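Side-chain contacts in CELL division control protein 6 (Pyrobaculum aerophilum, PDB 1FNN), which binds ADP and magnesium as an AAA+ protein of the Cdc6/Cdc18 family and probably takes part in regulating DNA replication: residues V117-L120 against R121-L125; I91-I94 against A95-L98; Y338-D341 against L342-K345; R328-V331 against H332-W336. All coordinates share one frame; numbering follows the deposited sequence.

All four contacts are local, between side chains three to five residues apart. Interactions 1 and 2 lie at the C-terminal ends of two successive helices of the AAA domain and touch each other: NH1 of Arg123 reaches O of Leu98, and Leu120 packs on Leu98. Interactions 4 and 3 sit at the start and the end of a single helix, 332-344, in the winged helix domain, on the other side of the chain's centre. Interaction 2 is the most buried, Ile94 and Leu98 turned to the sheet; interaction 4 is a surface contact. Polar pairing differs accordingly: a histidine-arginine bond in 1, a charge-only salt bridge over the guanidinium face in 2, amide-arginine pairs in 3 and 4.

Interaction 1: V117-L120 against R121-L125; sequences VEHL and RERDL
The imidazole of His119 and the guanidinium of Arg123 stand at 89° to each other and meet at their edges. Over one face of the guanidinium, above its centre, sits CD1 of Leu125, 3.8 Å from the plane; at its edge lies ND1 of His119. That nitrogen accepts a bond of 2.9 Å from NH2 of Arg123, nearly straight at 162°, in the guanidinium plane but tilted from the ring plane. As acceptor, ND1 is probably without a proton. A bend at the third torsion of Arg123 (chi3 56°) turns the group back to the ring, and CD passes ND1 of His119 at 3.5 Å. The other terminal nitrogen, NH1, is held by the carbonyl of Leu98, so a leucine in place of Arg123 would probably leave both that oxygen and His119 ND1 without their donor and uncover Leu125. On another side of the helix Glu118 and Glu122 touch through their aliphatic parts, CG to CG 3.9 Å, while their carboxylates diverge, with OE2 of Glu118 and OE2 of Glu122 6.6 Å apart. Leu120 crosses Leu125 at about a right angle, CD2 of the first 3.9 Å from CB of the second. Asp124 turns outward, its OD1 in a salt bridge with Arg159. The backbone finishes the helix: N of Leu125 binds O of Leu120 at 2.8 Å and N of Asp124 binds O of Arg121 at 3.0 Å, with positive phi at Asp124. This is a Schellman motif, closing the C-terminal end of helix 109-122 in the AAA domain.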
loop_
_atom_site.group_PDB
_atom_site.type_symbol
_atom_site.label_atom_id
_atom_site.label_comp_id
_atom_site.label_asym_id
_atom_site.label_seq_id
_atom_site.Cartn_x
_atom_site.Cartn_y
_atom_site.Cartn_z
ATOM N N VAL A 117 13.434 -24.840 -21.619
ATOM C CA VAL A 117 13.086 -26.223 -21.227
ATOM C C VAL A 117 14.303 -27.114 -21.169
ATOM O O VAL A 117 14.473 -27.966 -20.289
ATOM C CB VAL A 117 12.029 -26.775 -22.219
ATOM C CG1 VAL A 117 11.845 -28.266 -22.067
ATOM C CG2 VAL A 117 10.711 -26.027 -22.004
ATOM N N GLU A 118 15.173 -27.053 -22.194
ATOM C CA GLU A 118 16.377 -27.913 -22.191
ATOM C C GLU A 118 17.238 -27.716 -20.955
ATOM O O GLU A 118 17.681 -28.647 -20.230
ATOM C CB GLU A 118 17.190 -27.550 -23.459
ATOM C CG GLU A 118 18.518 -28.322 -23.501
ATOM C CD GLU A 118 19.478 -27.660 -24.476
ATOM O OE1 GLU A 118 19.122 -27.495 -25.660
ATOM O OE2 GLU A 118 20.601 -27.293 -24.077
ATOM N N HIS A 119 17.481 -26.440 -20.628
ATOM C CA HIS A 119 18.299 -26.163 -19.430
ATOM C C HIS A 119 17.634 -26.668 -18.161
ATOM O O HIS A 119 18.289 -27.332 -17.343
ATOM C CB HIS A 119 18.632 -24.670 -19.345
ATOM C CG HIS A 119 19.889 -24.292 -20.067
ATOM N ND1 HIS A 119 21.091 -24.110 -19.406
ATOM C CD2 HIS A 119 20.125 -24.063 -21.389
ATOM C CE1 HIS A 119 22.015 -23.784 -20.300
ATOM N NE2 HIS A 119 21.458 -23.749 -21.502
ATOM N N LEU A 120 16.310 -26.462 -17.999
ATOM C CA LEU A 120 15.626 -26.941 -16.780
ATOM C C LEU A 120 15.722 -28.452 -16.633
ATOM O O LEU A 120 15.990 -29.046 -15.595
ATOM C CB LEU A 120 14.146 -26.506 -16.831
ATOM C CG LEU A 120 13.832 -25.013 -16.631
ATOM C CD1 LEU A 120 12.340 -24.745 -16.855
ATOM C CD2 LEU A 120 14.273 -24.520 -15.252
ATOM N N ARG A 121 15.533 -29.138 -17.766
ATOM C CA ARG A 121 15.617 -30.590 -17.848
ATOM C C ARG A 121 17.030 -31.130 -17.710
ATOM O O ARG A 121 17.289 -31.918 -16.789
ATOM C CB ARG A 121 15.059 -31.064 -19.200
ATOM C CG ARG A 121 15.153 -32.574 -19.387
ATOM C CD ARG A 121 14.492 -33.004 -20.700
ATOM N NE ARG A 121 14.145 -34.410 -20.578
ATOM C CZ ARG A 121 13.096 -35.043 -21.076
ATOM N NH1 ARG A 121 12.173 -34.425 -21.798
ATOM N NH2 ARG A 121 12.988 -36.346 -20.832
ATOM N N GLU A 122 17.964 -30.641 -18.522
ATOM C CA GLU A 122 19.316 -31.225 -18.504
ATOM C C GLU A 122 20.139 -30.881 -17.294
ATOM O O GLU A 122 21.124 -31.551 -16.957
ATOM C CB GLU A 122 20.044 -30.772 -19.787
ATOM C CG GLU A 122 19.290 -31.191 -21.049
ATOM C CD GLU A 122 18.865 -32.647 -21.085
ATOM O OE1 GLU A 122 19.401 -33.447 -20.284
ATOM O OE2 GLU A 122 17.995 -33.012 -21.908
ATOM N N ARG A 123 19.798 -29.763 -16.631
ATOM C CA ARG A 123 20.526 -29.391 -15.414
ATOM C C ARG A 123 19.689 -29.817 -14.212
ATOM O O ARG A 123 20.095 -29.522 -13.094
ATOM C CB ARG A 123 20.863 -27.901 -15.442
ATOM C CG ARG A 123 22.019 -27.522 -16.370
ATOM C CD ARG A 123 22.075 -26.051 -16.726
ATOM N NE ARG A 123 22.131 -25.151 -15.579
ATOM C CZ ARG A 123 21.778 -23.883 -15.555
ATOM N NH1 ARG A 123 21.897 -23.203 -14.406
ATOM N NH2 ARG A 123 21.306 -23.249 -16.622
ATOM N N ASP A 124 18.552 -30.444 -14.441
ATOM C CA ASP A 124 17.659 -30.923 -13.383
ATOM C C ASP A 124 17.355 -29.778 -12.392
ATOM O O ASP A 124 17.600 -29.915 -11.208
ATOM C CB ASP A 124 18.312 -32.099 -12.655
ATOM C CG ASP A 124 17.364 -32.763 -11.667
ATOM O OD1 ASP A 124 16.160 -32.821 -11.944
ATOM O OD2 ASP A 124 17.782 -33.242 -10.594
ATOM N N LEU A 125 16.755 -28.711 -12.911
ATOM C CA LEU A 125 16.534 -27.509 -12.122
ATOM C C LEU A 125 15.032 -27.423 -11.809
ATOM O O LEU A 125 14.235 -28.090 -12.459
ATOM C CB LEU A 125 16.860 -26.229 -12.891
ATOM C CG LEU A 125 18.286 -26.074 -13.436
ATOM C CD1 LEU A 125 18.335 -24.910 -14.415
ATOM C CD2 LEU A 125 19.291 -25.951 -12.308
#

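Interaction 2: I91-I94 against A95-L98; sequences IGEI and ARSL
Ile94 and Leu98 form the tight, buried side of this helix end, lying side by side and pointing the same way, with CG2 of Ile94 3.9 Å from CD2 of Leu98. The torsions of Leu98 (chi1 -105°, chi2 20°) lie off the usual rotamers, and the position of its branch is less sure. Ala95 is buried too, its side chain against Phe102, and its N bonds to O of Ile91 at 2.8 Å. The looser side carries the charges. Glu93 and exposed Arg96 run alongside each other, and the carboxylate lies over a face of the guanidinium, the two planes 35° apart. OE2 of Glu93 is 2.9 Å from NH1 of Arg96, yet no N-H points at it, so the salt bridge is one of charge alone; OE1 of Glu93 also lies over this face, 3.6 Å from CZ of Arg96. The bend at chi2 of Glu93 folds its carboxylate back to the arginine. Without the carboxylate, as with an alanine here, the Arg96 guanidinium would probably lose this countercharge and be able to swing more widely. Helix 87-97 rests on the parallel sheet: Ile94 meets Ile79, Met127 and Leu129, and Leu98 meets Val77 and Met127. Beside them, Leu116 of helix 109-122 touches Ile91, Ile94 and Leu98, wedging this apolar side between the neighbouring helix and strands 75-80 and 127-132.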
loop_
_atom_site.group_PDB
_atom_site.type_symbol
_atom_site.label_atom_id
_atom_site.label_comp_id
_atom_site.label_asym_id
_atom_site.label_seq_id
_atom_site.Cartn_x
_atom_site.Cartn_y
_atom_site.Cartn_z
ATOM N N ILE A 91 12.111 -13.559 -20.915
ATOM C CA ILE A 91 12.971 -14.735 -21.100
ATOM C C ILE A 91 14.426 -14.391 -20.865
ATOM O O ILE A 91 15.214 -15.209 -20.343
ATOM C CB ILE A 91 12.730 -15.383 -22.484
ATOM C CG1 ILE A 91 13.181 -16.846 -22.467
ATOM C CG2 ILE A 91 13.441 -14.639 -23.588
ATOM C CD1 ILE A 91 12.228 -17.751 -21.710
ATOM N N GLY A 92 14.866 -13.197 -21.280
ATOM C CA GLY A 92 16.199 -12.726 -20.990
ATOM C C GLY A 92 16.482 -12.637 -19.490
ATOM O O GLY A 92 17.579 -12.996 -19.028
ATOM N N GLU A 93 15.535 -12.102 -18.706
ATOM C CA GLU A 93 15.742 -12.001 -17.264
ATOM C C GLU A 93 15.702 -13.377 -16.604
ATOM O O GLU A 93 16.601 -13.708 -15.821
ATOM C CB GLU A 93 14.742 -11.029 -16.630
ATOM C CG GLU A 93 14.857 -10.918 -15.112
ATOM C CD GLU A 93 16.214 -10.413 -14.651
ATOM O OE1 GLU A 93 16.985 -9.981 -15.545
ATOM O OE2 GLU A 93 16.497 -10.451 -13.422
ATOM N N ILE A 94 14.873 -14.303 -17.099
ATOM C CA ILE A 94 14.850 -15.670 -16.583
ATOM C C ILE A 94 16.177 -16.356 -16.864
ATOM O O ILE A 94 16.786 -17.035 -16.042
ATOM C CB ILE A 94 13.730 -16.487 -17.278
ATOM C CG1 ILE A 94 12.379 -16.016 -16.746
ATOM C CG2 ILE A 94 13.852 -17.995 -17.050
ATOM C CD1 ILE A 94 11.162 -16.546 -17.481
ATOM N N ALA A 95 16.652 -16.163 -18.110
ATOM C CA ALA A 95 17.929 -16.743 -18.531
ATOM C C ALA A 95 19.103 -16.232 -17.718
ATOM O O ALA A 95 20.058 -16.928 -17.310
ATOM C CB ALA A 95 18.100 -16.379 -20.017
ATOM N N ARG A 96 19.090 -14.920 -17.465
ATOM C CA ARG A 96 20.123 -14.341 -16.609
ATOM C C ARG A 96 20.029 -14.888 -15.196
ATOM O O ARG A 96 21.034 -15.268 -14.575
ATOM C CB ARG A 96 19.952 -12.826 -16.620
ATOM C CG ARG A 96 21.097 -12.057 -15.988
ATOM C CD ARG A 96 20.712 -10.608 -15.733
ATOM N NE ARG A 96 20.483 -10.308 -14.334
ATOM C CZ ARG A 96 19.714 -10.875 -13.431
ATOM N NH1 ARG A 96 18.942 -11.926 -13.682
ATOM N NH2 ARG A 96 19.672 -10.410 -12.188
ATOM N N SER A 97 18.789 -14.996 -14.682
ATOM C CA SER A 97 18.663 -15.475 -13.294
ATOM C C SER A 97 19.061 -16.933 -13.193
ATOM O O SER A 97 19.625 -17.351 -12.188
ATOM C CB SER A 97 17.227 -15.216 -12.790
ATOM O OG SER A 97 17.067 -16.017 -11.601
ATOM N N LEU A 98 18.904 -17.752 -14.219
ATOM C CA LEU A 98 19.271 -19.159 -14.280
ATOM C C LEU A 98 20.633 -19.448 -14.927
ATOM O O LEU A 98 21.030 -20.605 -15.103
ATOM C CB LEU A 98 18.185 -19.883 -15.099
ATOM C CG LEU A 98 17.134 -20.767 -14.427
ATOM C CD1 LEU A 98 16.922 -20.519 -12.950
ATOM C CD2 LEU A 98 15.801 -20.783 -15.170
#

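Interaction 3: Y338-D341 against L342-K345; sequences YLND and LREK
Backbone hydrogen bonds one turn apart, from N of Leu342 to O of Tyr338 and from N of Lys345 to O of Asp341, both 2.9 Å, set the frame for the last turns of helix 332-344. Among the polar side chains, Asn340 and Arg343 run side by side, and OD1 of Asn340 meets the edge of the guanidinium, the amide plane turned 85° to it. The 2.4 Å from OD1 of Asn340 to NH1 of Arg343 is too short to trust in detail, so the bond as modelled is doubtful. The charged pair is looser: OD2 of Asp341 and NZ of Lys345 are 3.6 Å apart, a long salt bridge made less certain by OD2 lying too close to Glu290. The Lys345 chain, extended beyond CG, also brings its aliphatic CE to OD1 of Asp341 at 3.5 Å. Leu342 CG lies 3.4 Å from O of Tyr338, a routine carbon-to-carbonyl contact along the helix. Apolar packing comes instead from Leu339 on Phe293 of helix 288-304, where Leu342 touches Glu290. Leu339 and Arg343 also touch Thr350, joining the helix to strand 349-352.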
loop_
_atom_site.group_PDB
_atom_site.type_symbol
_atom_site.label_atom_id
_atom_site.label_comp_id
_atom_site.label_asym_id
_atom_site.label_seq_id
_atom_site.Cartn_x
_atom_site.Cartn_y
_atom_site.Cartn_z
ATOM N N TYR A 338 -22.515 18.657 10.801
ATOM C CA TYR A 338 -21.447 19.248 9.987
ATOM C C TYR A 338 -20.195 18.360 10.103
ATOM O O TYR A 338 -19.513 18.215 9.104
ATOM C CB TYR A 338 -21.081 20.643 10.472
ATOM C CG TYR A 338 -22.190 21.695 10.286
ATOM C CD1 TYR A 338 -22.282 22.697 11.225
ATOM C CD2 TYR A 338 -23.075 21.657 9.231
ATOM C CE1 TYR A 338 -23.265 23.686 11.118
ATOM C CE2 TYR A 338 -24.067 22.643 9.111
ATOM C CZ TYR A 338 -24.144 23.634 10.051
ATOM O OH TYR A 338 -25.117 24.623 9.959
ATOM N N LEU A 339 -19.886 17.909 11.329
ATOM C CA LEU A 339 -18.686 17.053 11.452
ATOM C C LEU A 339 -18.800 15.777 10.632
ATOM O O LEU A 339 -17.845 15.359 9.950
ATOM C CB LEU A 339 -18.439 16.670 12.916
ATOM C CG LEU A 339 -17.153 15.817 13.104
ATOM C CD1 LEU A 339 -15.936 16.605 12.615
ATOM C CD2 LEU A 339 -17.084 15.470 14.567
ATOM N N ASN A 340 -19.985 15.150 10.666
ATOM C CA ASN A 340 -20.244 14.003 9.806
ATOM C C ASN A 340 -19.991 14.266 8.336
ATOM O O ASN A 340 -19.472 13.397 7.643
ATOM C CB ASN A 340 -21.729 13.627 9.910
ATOM C CG ASN A 340 -21.779 12.289 10.622
ATOM O OD1 ASN A 340 -21.498 11.317 9.915
ATOM N ND2 ASN A 340 -22.116 12.390 11.896
ATOM N N ASP A 341 -20.475 15.424 7.848
ATOM C CA ASP A 341 -20.260 15.772 6.440
ATOM C C ASP A 341 -18.791 16.011 6.130
ATOM O O ASP A 341 -18.231 15.572 5.105
ATOM C CB ASP A 341 -21.128 17.020 6.098
ATOM C CG ASP A 341 -21.032 17.400 4.650
ATOM O OD1 ASP A 341 -21.466 16.658 3.743
ATOM O OD2 ASP A 341 -20.506 18.482 4.303
ATOM N N LEU A 342 -18.083 16.737 6.991
ATOM C CA LEU A 342 -16.639 16.991 6.747
ATOM C C LEU A 342 -15.879 15.658 6.764
ATOM O O LEU A 342 -15.019 15.432 5.900
ATOM C CB LEU A 342 -16.109 17.911 7.854
ATOM C CG LEU A 342 -16.619 19.360 7.864
ATOM C CD1 LEU A 342 -16.180 20.031 9.183
ATOM C CD2 LEU A 342 -16.092 20.169 6.656
ATOM N N ARG A 343 -16.276 14.741 7.641
ATOM C CA ARG A 343 -15.625 13.424 7.655
ATOM C C ARG A 343 -15.906 12.651 6.365
ATOM O O ARG A 343 -15.027 12.090 5.719
ATOM C CB ARG A 343 -16.149 12.593 8.813
ATOM C CG ARG A 343 -15.476 11.233 9.008
ATOM C CD ARG A 343 -16.403 10.320 9.828
ATOM N NE ARG A 343 -17.264 9.594 8.909
ATOM C CZ ARG A 343 -18.541 9.678 8.619
ATOM N NH1 ARG A 343 -19.360 10.541 9.189
ATOM N NH2 ARG A 343 -19.052 8.862 7.712
ATOM N N GLU A 344 -17.151 12.647 5.914
ATOM C CA GLU A 344 -17.569 11.961 4.674
ATOM C C GLU A 344 -16.830 12.494 3.473
ATOM O O GLU A 344 -16.440 11.753 2.556
ATOM C CB GLU A 344 -19.081 12.185 4.536
ATOM C CG GLU A 344 -19.902 11.052 3.959
ATOM C CD GLU A 344 -20.004 9.948 5.000
ATOM O OE1 GLU A 344 -19.603 10.260 6.149
ATOM O OE2 GLU A 344 -20.460 8.831 4.694
ATOM N N LYS A 345 -16.535 13.814 3.468
ATOM C CA LYS A 345 -15.790 14.377 2.351
ATOM C C LYS A 345 -14.281 14.202 2.476
ATOM O O LYS A 345 -13.562 14.694 1.609
ATOM C CB LYS A 345 -16.142 15.875 2.174
ATOM C CG LYS A 345 -17.656 15.999 1.877
ATOM C CD LYS A 345 -18.067 17.445 1.654
ATOM C CE LYS A 345 -19.480 17.422 0.988
ATOM N NZ LYS A 345 -19.798 18.868 0.773
#

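Interaction 4: R328-V331 against H332-W336; sequences RPRV and HSQLW
Arg330 and Gln334 lean across one another at a slant, guanidinium and amide planes 48° apart. NH2 of Arg330 gives a hydrogen bond to OE1 of Gln334, 3.2 Å long with an angle of 155°; the oxygen lies at the guanidinium edge, in its plane. A bend at the second torsion of Arg330 (chi2 -66°) folds the chain over the amide, bringing its CD to NE2 of Gln334 at 3.7 Å, while CB of Arg330 and CB of Gln334 pack at 3.9 Å. Val331 lies alongside the first turn, its CG1 3.3 Å from OG of Ser333 and 3.9 Å from CG of Gln334. Its carbonyl O takes N of Leu335 at 3.1 Å and, weakly, N of Gln334. Leu335 reaches Phe311 and Tyr318 of helix 311-324, and His332 is held by Glu315 of that helix. Val331 is the N-cap residue; its side chain cannot accept a hydrogen bond, and its carbonyl accepts the first helical bond of 332-344. Helix 311-324, this loop and helix 332-344 correspond to the helix-turn-helix part of a winged helix domain, the last probably occupying the place of the recognition helix.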
loop_
_atom_site.group_PDB
_atom_site.type_symbol
_atom_site.label_atom_id
_atom_site.label_comp_id
_atom_site.label_asym_id
_atom_site.label_seq_id
_atom_site.Cartn_x
_atom_site.Cartn_y
_atom_site.Cartn_z
ATOM N N ARG A 328 -24.527 33.953 15.060
ATOM C CA ARG A 328 -24.929 33.254 16.287
ATOM C C ARG A 328 -24.535 31.788 16.024
ATOM O O ARG A 328 -24.813 31.319 14.913
ATOM C CB ARG A 328 -26.452 33.253 16.488
ATOM C CG ARG A 328 -27.100 34.309 15.625
ATOM C CD ARG A 328 -27.701 35.494 16.337
ATOM N NE ARG A 328 -29.134 35.376 16.327
ATOM C CZ ARG A 328 -30.151 36.208 16.305
ATOM N NH1 ARG A 328 -30.062 37.522 16.286
ATOM N NH2 ARG A 328 -31.368 35.653 16.298
ATOM N N PRO A 329 -24.076 31.120 17.047
ATOM C CA PRO A 329 -23.626 29.736 16.880
ATOM C C PRO A 329 -24.801 28.783 16.753
ATOM O O PRO A 329 -25.788 28.981 17.466
ATOM C CB PRO A 329 -22.828 29.466 18.148
ATOM C CG PRO A 329 -23.446 30.395 19.163
ATOM C CD PRO A 329 -23.845 31.635 18.415
ATOM N N ARG A 330 -24.696 27.788 15.886
ATOM C CA ARG A 330 -25.661 26.747 15.758
ATOM C C ARG A 330 -25.511 25.817 16.966
ATOM O O ARG A 330 -24.504 25.824 17.664
ATOM C CB ARG A 330 -25.558 25.943 14.457
ATOM C CG ARG A 330 -25.717 26.827 13.215
ATOM C CD ARG A 330 -27.179 27.375 13.189
ATOM N NE ARG A 330 -27.295 28.354 12.095
ATOM C CZ ARG A 330 -27.487 27.992 10.836
ATOM N NH1 ARG A 330 -27.582 28.928 9.892
ATOM N NH2 ARG A 330 -27.591 26.721 10.466
ATOM N N VAL A 331 -26.489 24.943 17.050
ATOM C CA VAL A 331 -26.578 24.077 18.245
ATOM C C VAL A 331 -25.738 22.829 18.079
ATOM O O VAL A 331 -25.635 22.281 16.977
ATOM C CB VAL A 331 -28.104 23.837 18.381
ATOM C CG1 VAL A 331 -28.560 22.573 17.716
ATOM C CG2 VAL A 331 -28.552 24.085 19.793
ATOM N N HIS A 332 -25.411 22.197 19.200
ATOM C CA HIS A 332 -24.633 20.975 19.250
ATOM C C HIS A 332 -25.003 19.933 18.224
ATOM O O HIS A 332 -24.106 19.425 17.542
ATOM C CB HIS A 332 -24.731 20.415 20.681
ATOM C CG HIS A 332 -23.891 19.208 20.946
ATOM N ND1 HIS A 332 -22.610 19.280 21.468
ATOM C CD2 HIS A 332 -24.152 17.889 20.762
ATOM C CE1 HIS A 332 -22.127 18.049 21.589
ATOM N NE2 HIS A 332 -23.038 17.189 21.170
ATOM N N SER A 333 -26.269 19.548 18.053
ATOM C CA SER A 333 -26.650 18.505 17.104
ATOM C C SER A 333 -26.410 18.906 15.667
ATOM O O SER A 333 -26.047 18.116 14.772
ATOM C CB SER A 333 -28.152 18.170 17.284
ATOM O OG SER A 333 -28.883 19.365 17.025
ATOM N N GLN A 334 -26.555 20.223 15.408
ATOM C CA GLN A 334 -26.204 20.719 14.087
ATOM C C GLN A 334 -24.678 20.583 13.877
ATOM O O GLN A 334 -24.213 20.242 12.769
ATOM C CB GLN A 334 -26.608 22.204 14.007
ATOM C CG GLN A 334 -28.121 22.364 13.874
ATOM C CD GLN A 334 -28.486 23.656 13.143
ATOM O OE1 GLN A 334 -28.008 23.947 12.040
ATOM N NE2 GLN A 334 -29.335 24.424 13.772
ATOM N N LEU A 335 -23.879 20.864 14.902
ATOM C CA LEU A 335 -22.408 20.770 14.666
ATOM C C LEU A 335 -21.979 19.348 14.314
ATOM O O LEU A 335 -21.032 19.017 13.594
ATOM C CB LEU A 335 -21.687 21.334 15.883
ATOM C CG LEU A 335 -22.032 22.810 16.216
ATOM C CD1 LEU A 335 -21.187 23.341 17.350
ATOM C CD2 LEU A 335 -21.874 23.632 14.954
ATOM N N TRP A 336 -22.629 18.415 14.994
ATOM C CA TRP A 336 -22.497 16.982 14.787
ATOM C C TRP A 336 -22.749 16.554 13.377
ATOM O O TRP A 336 -21.946 15.799 12.782
ATOM C CB TRP A 336 -23.402 16.323 15.854
ATOM C CG TRP A 336 -22.675 15.067 16.220
ATOM C CD1 TRP A 336 -21.570 14.954 17.011
ATOM C CD2 TRP A 336 -23.023 13.755 15.778
ATOM N NE1 TRP A 336 -21.198 13.634 17.097
ATOM C CE2 TRP A 336 -22.077 12.879 16.349
ATOM C CE3 TRP A 336 -24.034 13.245 14.964
ATOM C CZ2 TRP A 336 -22.116 11.505 16.128
ATOM C CZ3 TRP A 336 -24.072 11.883 14.747
ATOM C CH2 TRP A 336 -23.117 11.033 15.328
#